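Local coordinates for protein hydratase ChsH2 (Mycobacterium tuberculosis SUMu008, PDB 4W78) that probably works with its partner ChsH1 as a MaoC-like enoyl-CoA hydratase in the breakdown of cholesterol, at residues His35-Ala40 with Ser45-Val50; Val82-Tyr85 with Thr89-Phe92; Val21-Ala26 with Ile52-Gly57; Gln60-Asp65 with Val106-Arg111; Val96-Val99 with Ile104-Lys107. All blocks are in the same frame, centred on the assembly; numbering follows the deposited sequence.

In the fold
Contacts 2, 3 and 4 lie in the interior of the chain, contact 1 is largely buried but lies farther out, beside a second copy of the protein, and contact 5 is partly exposed at the opposite side. Helix 52-67 serves twice, meeting helix 17-26 in contact 3 and the sheet in contact 4. Strand 89-100 enters contacts 2 and 5, and strand 103-111 enters 4 and 5, which share Val106 and Lys107. The chemistry follows place: rings and methyls against the sheet in contacts 2 and 4, small threonines between helices in 3, a salt bridge in 1, and backbone hydrogen bonds in 5.

Contact 1: His35-Ala40 with Ser45-Val50; sequences HDRDKA and SKDIFV
Arg37 and Asp47 form a salt bridge that ties the first turn of helix 37-42 to the loop leading on toward helix 52-67, in a largely buried contact beside a second copy of the protein. Two arginine nitrogens each take one carboxylate oxygen: Arg37 NE points almost straight at Asp47 OD1 (2.9 Å, 176°), and Arg37 NH2 reaches Asp47 OD2 at 3.0 Å. Because the two planes stand 54° apart, OD1 lies in the guanidinium plane yet is met from above its own carboxylate plane. From the opposite face Ile48 N donates to Asp47 OD1 at 2.8 Å, so the short aspartate is fixed in rotation by both partners. The helix itself begins with a classical N-cap, Asp36, whose OD1 accepts from Lys39 N at 3.2 Å. The branched Ile48 presses its CG2 methyl against the backbone around the cap residue, 3.5 Å from Arg37 N. Ala40 is small enough for its CB to lie 3.3 Å from Asp47 O, a buried carbonyl without a polar partner in the model. Ser45 N bonds back to Ala40 O at 3.0 Å, while Arg37 NH2 has a second anion, Asp38 of the second subunit.

Contact 2: Val82-Tyr85 with Thr89-Phe92; sequences VPWY and TVTF
Val90 sets one methyl squarely on the indole of Trp84. Its CG2 stands over the ring face, 3.4 Å from the centroid of the five-membered ring and only 15° off the normal, a CH-pi contact. The nearest single atom is Trp84 CD2, at 3.3 Å from Val90 CG2, where the two rings are fused, and CB of the valine follows over the benzene half, 3.8 Å from Trp84 CZ2. Two side-chain choices bring this about. Trp84 holds CG anti to its own backbone N (chi1 -175°), which throws the indole across toward the strand, and Val90 sends its other methyl elsewhere: CG1 lies 3.6 Å above the plane of the Phe92 ring, toward its rim. One branched residue thus serves two aromatic faces, a task for which valine is well shaped. The phenyl meets the indole differently, with Trp84 CZ3 near the plane of Phe92 at its edge, 4.3 Å from Phe92 CZ. The polar edge of the indole is satisfied close by, Trp84 NE1 being bonded to Asp88 O in the turn between the segments. The tryptophan thereby plugs the loop that follows strand 72-80 into the start of strand 89-100, with His117 edge-to-face against it, Leu13 of strand 7-14 alongside, and Leu58 of helix 52-67 touching both aromatic rings.

Contact 3: Val21-Ala26 with Ile52-Gly57; sequences VSTALA and ILTDTG
Thr23 places its hydroxyl between backbone N and carbonyl carbon (chi1 55°), whereas Thr54 has OG1 opposite its carbonyl carbon, beside the backbone N (chi1 -66°). These settings turn the two side chains across each other at about a right angle, so that the beta carbon of one faces the hydroxyl of the other: Thr23 CB lies 3.2 Å from Thr54 OG1. The methyl of Thr54 fills in beside it, its CG2 3.6 Å from Thr23 CB, while the two CG2 methyls of Thr23 and Thr54 are 4.0 Å apart. Residues this small let helix 17-26 approach helix 52-67 closely, the alpha carbons of Thr23 and Thr54 being 6.1 Å apart, yet the contact is narrow and rests almost wholly on this pair. Other faces of the helices are taken up elsewhere: Val21 and Leu25 pack on a second copy of the protein, and Leu53 and Thr56 on ChsH1. Ala24 borders the metal site, its side chain about 7 Å from the cadmium ion held by Asp29 and His34. Each hydroxyl bonds just upstream in sequence, Thr23 OG1 at the carbonyls of Phe19 and Ile20 and Thr54 OG1 at Asn51 OD1. Thr23 thus offers CB and CG2, and Thr54 its CG2 and an OG1 already bonded to Asn51, so burying these hydroxyls probably costs little.

Contact 4: Gln60-Asp65 with Val106-Arg111; sequences QRYVTD and VKVVGR
Val108 on strand 103-111 is the bump, and Tyr62 and Val63, neighbours on helix 52-67, form the hollow that receives it. One prong, Val108 CG1, comes 3.7 Å from Tyr62 CD2; the other, Val108 CG2, lies at the edge of the same ring, in its plane, and also 3.9 Å from Val63 CG2. The side chains of Tyr62 and Val108 pass antiparallel, flank to flank, so the ring runs alongside the valine and carries its hydroxyl onward to Pro9 O of strand 7-14. Val63 is in turn a bump for the sheet. With CG1 anti to the backbone N (chi1 173°), its CG2 methyl is left to settle between Val108 and Val106, the latter touching more loosely at 4.3 Å from Val63 CG2 to Val106 CG1. Alternate strand residues suit this, because Val106 and Val108 both face the helix, and beta-branched valine is at home in a strand. The segment axes come within 10.0 Å and run at 125° to each other, with Val122 and Leu124 of the next strand completing the bed for Val63. A long helix cradled in a curved antiparallel sheet of strand order 1-3-4-5-2 is the signature of the hot-dog fold, to which MaoC-like hydratases belong.

Contact 5: Val96-Val99 with Ile104-Lys107; sequences VTAV and ITVK
The flat groups that meet here are peptide units, and the carbonyl of Thr105 faces the backbone of both Thr97 and Ala98. Thr97 N donates to Thr105 O at 2.8 Å, tilted 26° from the carbonyl plane, while Ala98 N adds a weak bond to the same oxygen at 3.4 Å. Thr97 OG1 contributes a further weak one. In return Thr105 N reaches Ala98 O along a nearly straight path (2.8 Å, 170°). The two faces of this ribbon differ in character. On one lie Val96, Val99, Ile104 and Val106, where Val96 CG1 is 3.9 Å from Ile104 CG2; this side turns toward Leu124 and the interior, and beta-branched apolar residues suit it. On the other, Ala98 CB rests 3.6 Å from Thr105 CB, a close pairing allowed by the small alanine. Thr97, at the exposed border of the ribbon, sets its CG2 methyl 3.8 Å from the CB of Lys107, whose extended chain takes the charged end well beyond Thr97. Thr97 has a psi of -13°, far from that of a regular strand, and this local backbone turn lets Thr97 and Ala98 both face Thr105. That is a classic beta bulge: the register slips by one between the Val96-Val106 and Ala98-Thr105 pairs, within the antiparallel hairpin of strands 89-100 and 103-111, the second and third strands across the hot-dog sheet.

Contact 1: His35-Ala40 with Ser45-Val50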
# COMPACT_ATOMS: atom_id res chain seq x y z
N HIS F 35 -2.52 -6.38 9.70
CA HIS F 35 -1.11 -6.38 9.33
C HIS F 35 -0.14 -6.44 10.52
O HIS F 35 1.06 -6.59 10.33
CB HIS F 35 -0.78 -5.15 8.49
CG HIS F 35 -0.95 -3.86 9.23
ND1 HIS F 35 -2.08 -3.09 9.11
CD2 HIS F 35 -0.15 -3.23 10.13
CE1 HIS F 35 -1.97 -2.03 9.90
NE2 HIS F 35 -0.81 -2.10 10.53
N ASP F 36 -0.66 -6.31 11.74
CA ASP F 36 0.17 -6.33 12.93
C ASP F 36 -0.26 -7.54 13.76
O ASP F 36 -1.28 -7.51 14.43
CB ASP F 36 -0.06 -5.02 13.71
CG ASP F 36 0.79 -4.90 14.97
OD1 ASP F 36 1.25 -5.93 15.51
OD2 ASP F 36 0.97 -3.76 15.45
N ARG F 37 0.54 -8.61 13.72
CA ARG F 37 0.21 -9.82 14.44
C ARG F 37 0.02 -9.56 15.94
O ARG F 37 -0.88 -10.11 16.57
CB ARG F 37 1.28 -10.88 14.21
CG ARG F 37 1.23 -12.05 15.19
CD ARG F 37 2.34 -13.04 14.90
NE ARG F 37 2.07 -13.77 13.66
CZ ARG F 37 2.98 -14.48 12.99
NH1 ARG F 37 4.24 -14.53 13.39
NH2 ARG F 37 2.62 -15.11 11.88
N ASP F 38 0.87 -8.71 16.50
CA ASP F 38 0.82 -8.46 17.95
C ASP F 38 -0.50 -7.82 18.35
O ASP F 38 -1.06 -8.15 19.40
CB ASP F 38 2.02 -7.63 18.39
CG ASP F 38 3.35 -8.33 18.14
OD1 ASP F 38 3.36 -9.58 18.08
OD2 ASP F 38 4.38 -7.64 18.00
N LYS F 39 -1.02 -6.93 17.50
CA LYS F 39 -2.32 -6.31 17.77
C LYS F 39 -3.50 -7.28 17.59
O LYS F 39 -4.48 -7.19 18.33
CB LYS F 39 -2.52 -5.03 16.94
CG LYS F 39 -1.65 -3.88 17.45
CD LYS F 39 -2.07 -3.41 18.84
CE LYS F 39 -1.21 -2.24 19.28
NZ LYS F 39 -1.56 -1.75 20.64
N ALA F 40 -3.43 -8.17 16.60
CA ALA F 40 -4.45 -9.20 16.46
C ALA F 40 -4.47 -10.08 17.70
O ALA F 40 -5.52 -10.34 18.30
CB ALA F 40 -4.21 -10.05 15.19
N SER F 45 -7.31 -12.71 18.82
CA SER F 45 -7.33 -13.32 17.50
C SER F 45 -6.04 -14.13 17.36
O SER F 45 -5.04 -13.84 18.02
CB SER F 45 -7.47 -12.26 16.41
OG SER F 45 -8.74 -11.62 16.49
N LYS F 46 -6.06 -15.18 16.54
CA LYS F 46 -4.90 -16.07 16.45
C LYS F 46 -3.70 -15.40 15.75
O LYS F 46 -2.55 -15.60 16.15
CB LYS F 46 -5.25 -17.36 15.71
CG LYS F 46 -4.14 -18.39 15.76
CD LYS F 46 -4.41 -19.58 14.85
CE LYS F 46 -3.98 -19.28 13.42
NZ LYS F 46 -3.96 -20.54 12.63
N ASP F 47 -4.00 -14.63 14.72
CA ASP F 47 -2.99 -14.00 13.87
C ASP F 47 -3.70 -12.90 13.10
O ASP F 47 -4.89 -12.67 13.30
CB ASP F 47 -2.43 -15.04 12.89
CG ASP F 47 -1.00 -14.74 12.44
OD1 ASP F 47 -0.57 -13.56 12.53
OD2 ASP F 47 -0.31 -15.68 11.99
N ILE F 48 -2.97 -12.22 12.22
CA ILE F 48 -3.61 -11.29 11.31
C ILE F 48 -4.65 -12.03 10.47
O ILE F 48 -4.54 -13.24 10.25
CB ILE F 48 -2.60 -10.59 10.39
CG1 ILE F 48 -1.86 -11.60 9.51
CG2 ILE F 48 -1.61 -9.77 11.25
CD1 ILE F 48 -1.02 -10.93 8.42
N PHE F 49 -5.67 -11.30 10.05
CA PHE F 49 -6.77 -11.91 9.31
C PHE F 49 -7.28 -10.96 8.24
O PHE F 49 -7.13 -9.73 8.33
CB PHE F 49 -7.91 -12.35 10.24
CG PHE F 49 -8.45 -11.27 11.12
CD1 PHE F 49 -9.48 -10.43 10.69
CD2 PHE F 49 -7.96 -11.11 12.41
CE1 PHE F 49 -9.99 -9.44 11.52
CE2 PHE F 49 -8.47 -10.11 13.24
CZ PHE F 49 -9.49 -9.28 12.80
N VAL F 50 -7.88 -11.57 7.22
CA VAL F 50 -8.38 -10.84 6.05
C VAL F 50 -9.54 -9.92 6.44
O VAL F 50 -10.40 -10.29 7.24
CB VAL F 50 -8.84 -11.86 4.99
CG1 VAL F 50 -9.54 -11.18 3.80
CG2 VAL F 50 -7.67 -12.70 4.50

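Contact 2: Val82-Tyr85 with Thr89-Phe92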
# COMPACT_ATOMS: atom_id res chain seq x y z
N VAL F 82 -15.96 -18.11 10.32
CA VAL F 82 -14.67 -18.20 10.97
C VAL F 82 -13.71 -17.22 10.31
O VAL F 82 -13.90 -16.84 9.16
CB VAL F 82 -14.11 -19.64 10.92
CG1 VAL F 82 -15.08 -20.60 11.59
CG2 VAL F 82 -13.84 -20.06 9.49
N PRO F 83 -12.68 -16.77 11.05
CA PRO F 83 -11.71 -15.85 10.46
C PRO F 83 -10.85 -16.51 9.39
O PRO F 83 -10.67 -17.74 9.39
CB PRO F 83 -10.84 -15.42 11.66
CG PRO F 83 -11.63 -15.81 12.87
CD PRO F 83 -12.43 -17.02 12.47
N TRP F 84 -10.34 -15.70 8.47
CA TRP F 84 -9.34 -16.15 7.52
C TRP F 84 -7.99 -15.65 8.01
O TRP F 84 -7.60 -14.49 7.77
CB TRP F 84 -9.66 -15.64 6.11
CG TRP F 84 -8.75 -16.15 5.04
CD1 TRP F 84 -7.63 -16.95 5.19
CD2 TRP F 84 -8.89 -15.93 3.65
NE1 TRP F 84 -7.07 -17.21 3.96
CE2 TRP F 84 -7.83 -16.59 3.00
CE3 TRP F 84 -9.83 -15.24 2.88
CZ2 TRP F 84 -7.68 -16.58 1.61
CZ3 TRP F 84 -9.68 -15.22 1.51
CH2 TRP F 84 -8.61 -15.88 0.89
N TYR F 85 -7.30 -16.52 8.74
CA TYR F 85 -6.01 -16.21 9.33
C TYR F 85 -4.87 -16.47 8.37
O TYR F 85 -5.00 -17.26 7.43
CB TYR F 85 -5.81 -17.07 10.57
CG TYR F 85 -6.62 -16.69 11.77
CD1 TYR F 85 -6.60 -15.38 12.27
CD2 TYR F 85 -7.41 -17.62 12.43
CE1 TYR F 85 -7.33 -15.03 13.39
CE2 TYR F 85 -8.15 -17.28 13.54
CZ TYR F 85 -8.10 -15.98 14.02
OH TYR F 85 -8.83 -15.65 15.14
N THR F 89 -5.94 -21.58 3.86
CA THR F 89 -6.37 -21.57 2.48
C THR F 89 -7.89 -21.58 2.45
O THR F 89 -8.52 -22.43 3.08
CB THR F 89 -5.84 -22.79 1.72
OG1 THR F 89 -4.41 -22.73 1.67
CG2 THR F 89 -6.39 -22.81 0.29
N VAL F 90 -8.46 -20.63 1.72
CA VAL F 90 -9.91 -20.58 1.55
C VAL F 90 -10.25 -21.09 0.16
O VAL F 90 -9.66 -20.68 -0.84
CB VAL F 90 -10.46 -19.16 1.79
CG1 VAL F 90 -11.88 -19.03 1.25
CG2 VAL F 90 -10.42 -18.86 3.28
N THR F 91 -11.18 -22.04 0.12
CA THR F 91 -11.69 -22.58 -1.12
C THR F 91 -13.07 -22.01 -1.37
O THR F 91 -13.98 -22.18 -0.56
CB THR F 91 -11.76 -24.11 -1.05
OG1 THR F 91 -10.45 -24.64 -0.88
CG2 THR F 91 -12.37 -24.68 -2.32
N PHE F 92 -13.22 -21.30 -2.49
CA PHE F 92 -14.50 -20.74 -2.88
C PHE F 92 -15.25 -21.71 -3.78
O PHE F 92 -14.68 -22.27 -4.73
CB PHE F 92 -14.32 -19.40 -3.60
CG PHE F 92 -13.86 -18.29 -2.71
CD1 PHE F 92 -14.78 -17.51 -2.03
CD2 PHE F 92 -12.51 -18.03 -2.53
CE1 PHE F 92 -14.37 -16.47 -1.19
CE2 PHE F 92 -12.08 -17.00 -1.69
CZ PHE F 92 -13.01 -16.23 -1.02

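Contact 3: Val21-Ala26 with Ile52-Gly57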
# COMPACT_ATOMS: atom_id res chain seq x y z
N VAL F 21 -1.94 -8.60 4.01
CA VAL F 21 -1.50 -7.21 4.20
C VAL F 21 -1.76 -6.36 2.96
O VAL F 21 -2.33 -5.26 3.04
CB VAL F 21 -0.02 -7.15 4.58
CG1 VAL F 21 0.48 -5.72 4.61
CG2 VAL F 21 0.20 -7.83 5.94
N SER F 22 -1.38 -6.88 1.79
CA SER F 22 -1.53 -6.10 0.56
C SER F 22 -2.99 -5.83 0.22
O SER F 22 -3.31 -4.74 -0.23
CB SER F 22 -0.78 -6.76 -0.61
OG SER F 22 -1.34 -8.01 -0.94
N THR F 23 -3.87 -6.82 0.43
CA THR F 23 -5.29 -6.58 0.19
C THR F 23 -5.87 -5.58 1.18
O THR F 23 -6.58 -4.65 0.79
CB THR F 23 -6.12 -7.87 0.19
OG1 THR F 23 -5.92 -8.59 1.41
CG2 THR F 23 -5.73 -8.76 -1.00
N ALA F 24 -5.53 -5.72 2.46
CA ALA F 24 -6.03 -4.77 3.43
C ALA F 24 -5.63 -3.35 3.07
O ALA F 24 -6.49 -2.46 3.05
CB ALA F 24 -5.56 -5.12 4.84
N LEU F 25 -4.36 -3.13 2.76
CA LEU F 25 -3.91 -1.76 2.47
C LEU F 25 -4.42 -1.24 1.13
O LEU F 25 -4.66 -0.04 1.00
CB LEU F 25 -2.39 -1.59 2.62
CG LEU F 25 -1.98 -1.23 4.05
CD1 LEU F 25 -2.32 -2.31 5.07
CD2 LEU F 25 -0.51 -0.87 4.09
N ALA F 26 -4.61 -2.13 0.16
CA ALA F 26 -5.19 -1.71 -1.12
C ALA F 26 -6.66 -1.34 -0.96
O ALA F 26 -7.22 -0.64 -1.80
CB ALA F 26 -5.02 -2.81 -2.19
N ILE F 52 -12.95 -7.24 5.70
CA ILE F 52 -14.22 -7.50 5.05
C ILE F 52 -14.29 -6.86 3.65
O ILE F 52 -15.00 -7.36 2.78
CB ILE F 52 -15.42 -7.12 5.95
CG1 ILE F 52 -16.72 -7.78 5.44
CG2 ILE F 52 -15.54 -5.60 6.08
CD1 ILE F 52 -17.83 -7.72 6.47
N LEU F 53 -13.54 -5.79 3.43
CA LEU F 53 -13.52 -5.16 2.09
C LEU F 53 -12.84 -6.11 1.11
O LEU F 53 -13.19 -6.13 -0.07
CB LEU F 53 -12.81 -3.79 2.09
CG LEU F 53 -13.53 -2.62 2.79
CD1 LEU F 53 -13.45 -2.75 4.31
CD2 LEU F 53 -12.97 -1.27 2.38
N THR F 54 -11.87 -6.88 1.58
CA THR F 54 -11.23 -7.87 0.73
C THR F 54 -12.17 -9.06 0.49
O THR F 54 -12.24 -9.56 -0.63
CB THR F 54 -9.90 -8.34 1.35
OG1 THR F 54 -8.98 -7.23 1.36
CG2 THR F 54 -9.30 -9.51 0.57
N ASP F 55 -12.89 -9.51 1.52
CA ASP F 55 -13.91 -10.54 1.29
C ASP F 55 -14.91 -10.13 0.20
O ASP F 55 -15.25 -10.94 -0.68
CB ASP F 55 -14.67 -10.86 2.58
CG ASP F 55 -13.85 -11.67 3.56
OD1 ASP F 55 -13.12 -12.59 3.11
OD2 ASP F 55 -13.94 -11.41 4.78
N THR F 56 -15.40 -8.89 0.27
CA THR F 56 -16.33 -8.40 -0.75
C THR F 56 -15.67 -8.42 -2.15
O THR F 56 -16.29 -8.85 -3.14
CB THR F 56 -16.79 -6.98 -0.42
OG1 THR F 56 -17.36 -6.96 0.90
CG2 THR F 56 -17.84 -6.51 -1.42
N GLY F 57 -14.42 -7.96 -2.23
CA GLY F 57 -13.71 -7.91 -3.50
C GLY F 57 -13.46 -9.30 -4.05
O GLY F 57 -13.56 -9.51 -5.27

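Contact 4: Gln60-Asp65 with Val106-Arg111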
# COMPACT_ATOMS: atom_id res chain seq x y z
N GLN F 60 -16.69 -10.80 -5.43
CA GLN F 60 -16.88 -10.18 -6.75
C GLN F 60 -16.01 -10.85 -7.80
O GLN F 60 -16.51 -11.24 -8.87
CB GLN F 60 -16.55 -8.69 -6.67
CG GLN F 60 -16.84 -7.93 -7.95
CD GLN F 60 -16.52 -6.47 -7.78
OE1 GLN F 60 -17.40 -5.66 -7.51
NE2 GLN F 60 -15.26 -6.13 -7.92
N ARG F 61 -14.71 -10.95 -7.52
CA ARG F 61 -13.76 -11.58 -8.45
C ARG F 61 -14.17 -13.00 -8.79
O ARG F 61 -14.16 -13.41 -9.96
CB ARG F 61 -12.37 -11.62 -7.82
CG ARG F 61 -11.41 -12.45 -8.64
CD ARG F 61 -10.13 -12.71 -7.88
NE ARG F 61 -9.42 -13.81 -8.51
CZ ARG F 61 -8.29 -14.33 -8.05
NH1 ARG F 61 -7.73 -13.84 -6.95
NH2 ARG F 61 -7.73 -15.35 -8.69
N TYR F 62 -14.53 -13.76 -7.77
CA TYR F 62 -14.91 -15.16 -7.96
C TYR F 62 -16.07 -15.29 -8.96
O TYR F 62 -16.04 -16.13 -9.88
CB TYR F 62 -15.25 -15.78 -6.61
CG TYR F 62 -15.65 -17.22 -6.72
CD1 TYR F 62 -14.74 -18.16 -7.16
CD2 TYR F 62 -16.94 -17.63 -6.42
CE1 TYR F 62 -15.10 -19.50 -7.29
CE2 TYR F 62 -17.31 -18.97 -6.55
CZ TYR F 62 -16.38 -19.89 -6.98
OH TYR F 62 -16.73 -21.22 -7.12
N VAL F 63 -17.09 -14.46 -8.79
CA VAL F 63 -18.26 -14.49 -9.66
C VAL F 63 -17.93 -14.03 -11.08
O VAL F 63 -18.37 -14.65 -12.06
CB VAL F 63 -19.44 -13.68 -9.07
CG1 VAL F 63 -20.59 -13.57 -10.08
CG2 VAL F 63 -19.93 -14.35 -7.83
N THR F 64 -17.17 -12.94 -11.21
CA THR F 64 -16.85 -12.42 -12.55
C THR F 64 -15.81 -13.25 -13.29
O THR F 64 -15.78 -13.23 -14.51
CB THR F 64 -16.46 -10.93 -12.54
OG1 THR F 64 -15.28 -10.75 -11.73
CG2 THR F 64 -17.60 -10.09 -11.99
N ASP F 65 -14.97 -13.97 -12.55
CA ASP F 65 -14.07 -14.95 -13.18
C ASP F 65 -14.88 -15.94 -14.01
O ASP F 65 -14.46 -16.35 -15.10
CB ASP F 65 -13.29 -15.74 -12.11
CG ASP F 65 -12.07 -14.99 -11.56
OD1 ASP F 65 -11.76 -13.88 -12.03
OD2 ASP F 65 -11.41 -15.55 -10.65
N VAL F 106 -26.30 -15.76 -7.41
CA VAL F 106 -25.29 -16.77 -7.16
C VAL F 106 -24.98 -16.83 -5.67
O VAL F 106 -24.75 -15.79 -5.04
CB VAL F 106 -23.97 -16.44 -7.90
CG1 VAL F 106 -22.90 -17.46 -7.56
CG2 VAL F 106 -24.20 -16.37 -9.40
N LYS F 107 -24.99 -18.04 -5.12
CA LYS F 107 -24.54 -18.26 -3.74
C LYS F 107 -23.09 -18.68 -3.74
O LYS F 107 -22.70 -19.58 -4.47
CB LYS F 107 -25.39 -19.33 -3.04
CG LYS F 107 -24.89 -19.63 -1.63
CD LYS F 107 -25.71 -20.70 -0.95
CE LYS F 107 -25.21 -20.91 0.48
NZ LYS F 107 -26.01 -21.93 1.19
N VAL F 108 -22.29 -18.01 -2.92
CA VAL F 108 -20.86 -18.28 -2.84
C VAL F 108 -20.52 -18.65 -1.41
O VAL F 108 -21.01 -18.03 -0.46
CB VAL F 108 -20.06 -17.02 -3.25
CG1 VAL F 108 -18.56 -17.25 -3.12
CG2 VAL F 108 -20.39 -16.62 -4.68
N VAL F 109 -19.69 -19.68 -1.24
CA VAL F 109 -19.17 -20.00 0.09
C VAL F 109 -17.66 -20.16 0.01
O VAL F 109 -17.14 -20.85 -0.87
CB VAL F 109 -19.80 -21.27 0.72
CG1 VAL F 109 -19.23 -21.51 2.11
CG2 VAL F 109 -21.32 -21.14 0.79
N GLY F 110 -16.96 -19.47 0.91
CA GLY F 110 -15.53 -19.65 1.04
C GLY F 110 -15.26 -20.40 2.33
O GLY F 110 -15.65 -19.96 3.40
N ARG F 111 -14.62 -21.56 2.22
CA ARG F 111 -14.37 -22.41 3.38
C ARG F 111 -12.88 -22.55 3.61
O ARG F 111 -12.11 -22.68 2.66
CB ARG F 111 -14.98 -23.79 3.15
CG ARG F 111 -16.46 -23.76 2.84
CD ARG F 111 -17.03 -25.16 2.66
NE ARG F 111 -18.49 -25.13 2.61
CZ ARG F 111 -19.21 -25.05 1.50
NH1 ARG F 111 -18.61 -24.98 0.31
NH2 ARG F 111 -20.54 -25.03 1.56

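Contact 5: Val96-Val99 with Ile104-Lys107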
# COMPACT_ATOMS: atom_id res chain seq x y z
N VAL F 96 -25.39 -21.19 -9.04
CA VAL F 96 -26.49 -20.31 -9.41
C VAL F 96 -27.76 -20.78 -8.69
O VAL F 96 -28.13 -21.95 -8.76
CB VAL F 96 -26.71 -20.31 -10.94
CG1 VAL F 96 -27.97 -19.55 -11.30
CG2 VAL F 96 -25.49 -19.71 -11.64
N THR F 97 -28.42 -19.86 -7.98
CA THR F 97 -29.62 -20.24 -7.24
C THR F 97 -30.89 -19.63 -7.80
O THR F 97 -32.00 -20.04 -7.44
CB THR F 97 -29.51 -19.89 -5.75
OG1 THR F 97 -29.37 -18.47 -5.62
CG2 THR F 97 -28.31 -20.59 -5.14
N ALA F 98 -30.75 -18.64 -8.68
CA ALA F 98 -31.91 -17.99 -9.27
C ALA F 98 -31.56 -17.41 -10.62
O ALA F 98 -30.48 -16.85 -10.81
CB ALA F 98 -32.44 -16.90 -8.34
N VAL F 99 -32.48 -17.56 -11.57
CA VAL F 99 -32.35 -16.93 -12.87
C VAL F 99 -33.71 -16.37 -13.26
O VAL F 99 -34.66 -17.12 -13.47
CB VAL F 99 -31.90 -17.93 -13.95
CG1 VAL F 99 -31.88 -17.26 -15.31
CG2 VAL F 99 -30.53 -18.49 -13.61
N ILE F 104 -29.40 -12.78 -12.39
CA ILE F 104 -28.97 -14.06 -11.85
C ILE F 104 -28.58 -13.87 -10.40
O ILE F 104 -28.02 -12.84 -10.04
CB ILE F 104 -27.74 -14.57 -12.64
CG1 ILE F 104 -28.14 -14.85 -14.08
CG2 ILE F 104 -27.14 -15.81 -12.00
CD1 ILE F 104 -27.09 -14.52 -15.08
N THR F 105 -28.88 -14.86 -9.58
CA THR F 105 -28.41 -14.88 -8.20
C THR F 105 -27.45 -16.05 -8.01
O THR F 105 -27.73 -17.18 -8.41
CB THR F 105 -29.57 -14.98 -7.20
OG1 THR F 105 -30.47 -13.89 -7.43
CG2 THR F 105 -29.04 -14.90 -5.77
N VAL F 106 -26.30 -15.76 -7.41
CA VAL F 106 -25.29 -16.77 -7.16
C VAL F 106 -24.98 -16.83 -5.67
O VAL F 106 -24.75 -15.79 -5.04
CB VAL F 106 -23.97 -16.44 -7.90
CG1 VAL F 106 -22.90 -17.46 -7.56
CG2 VAL F 106 -24.20 -16.37 -9.40
N LYS F 107 -24.99 -18.04 -5.12
CA LYS F 107 -24.54 -18.26 -3.74
C LYS F 107 -23.09 -18.68 -3.74
O LYS F 107 -22.70 -19.58 -4.47
CB LYS F 107 -25.39 -19.33 -3.04
CG LYS F 107 -24.89 -19.63 -1.63
CD LYS F 107 -25.71 -20.70 -0.95
CE LYS F 107 -25.21 -20.91 0.48
NZ LYS F 107 -26.01 -21.93 1.19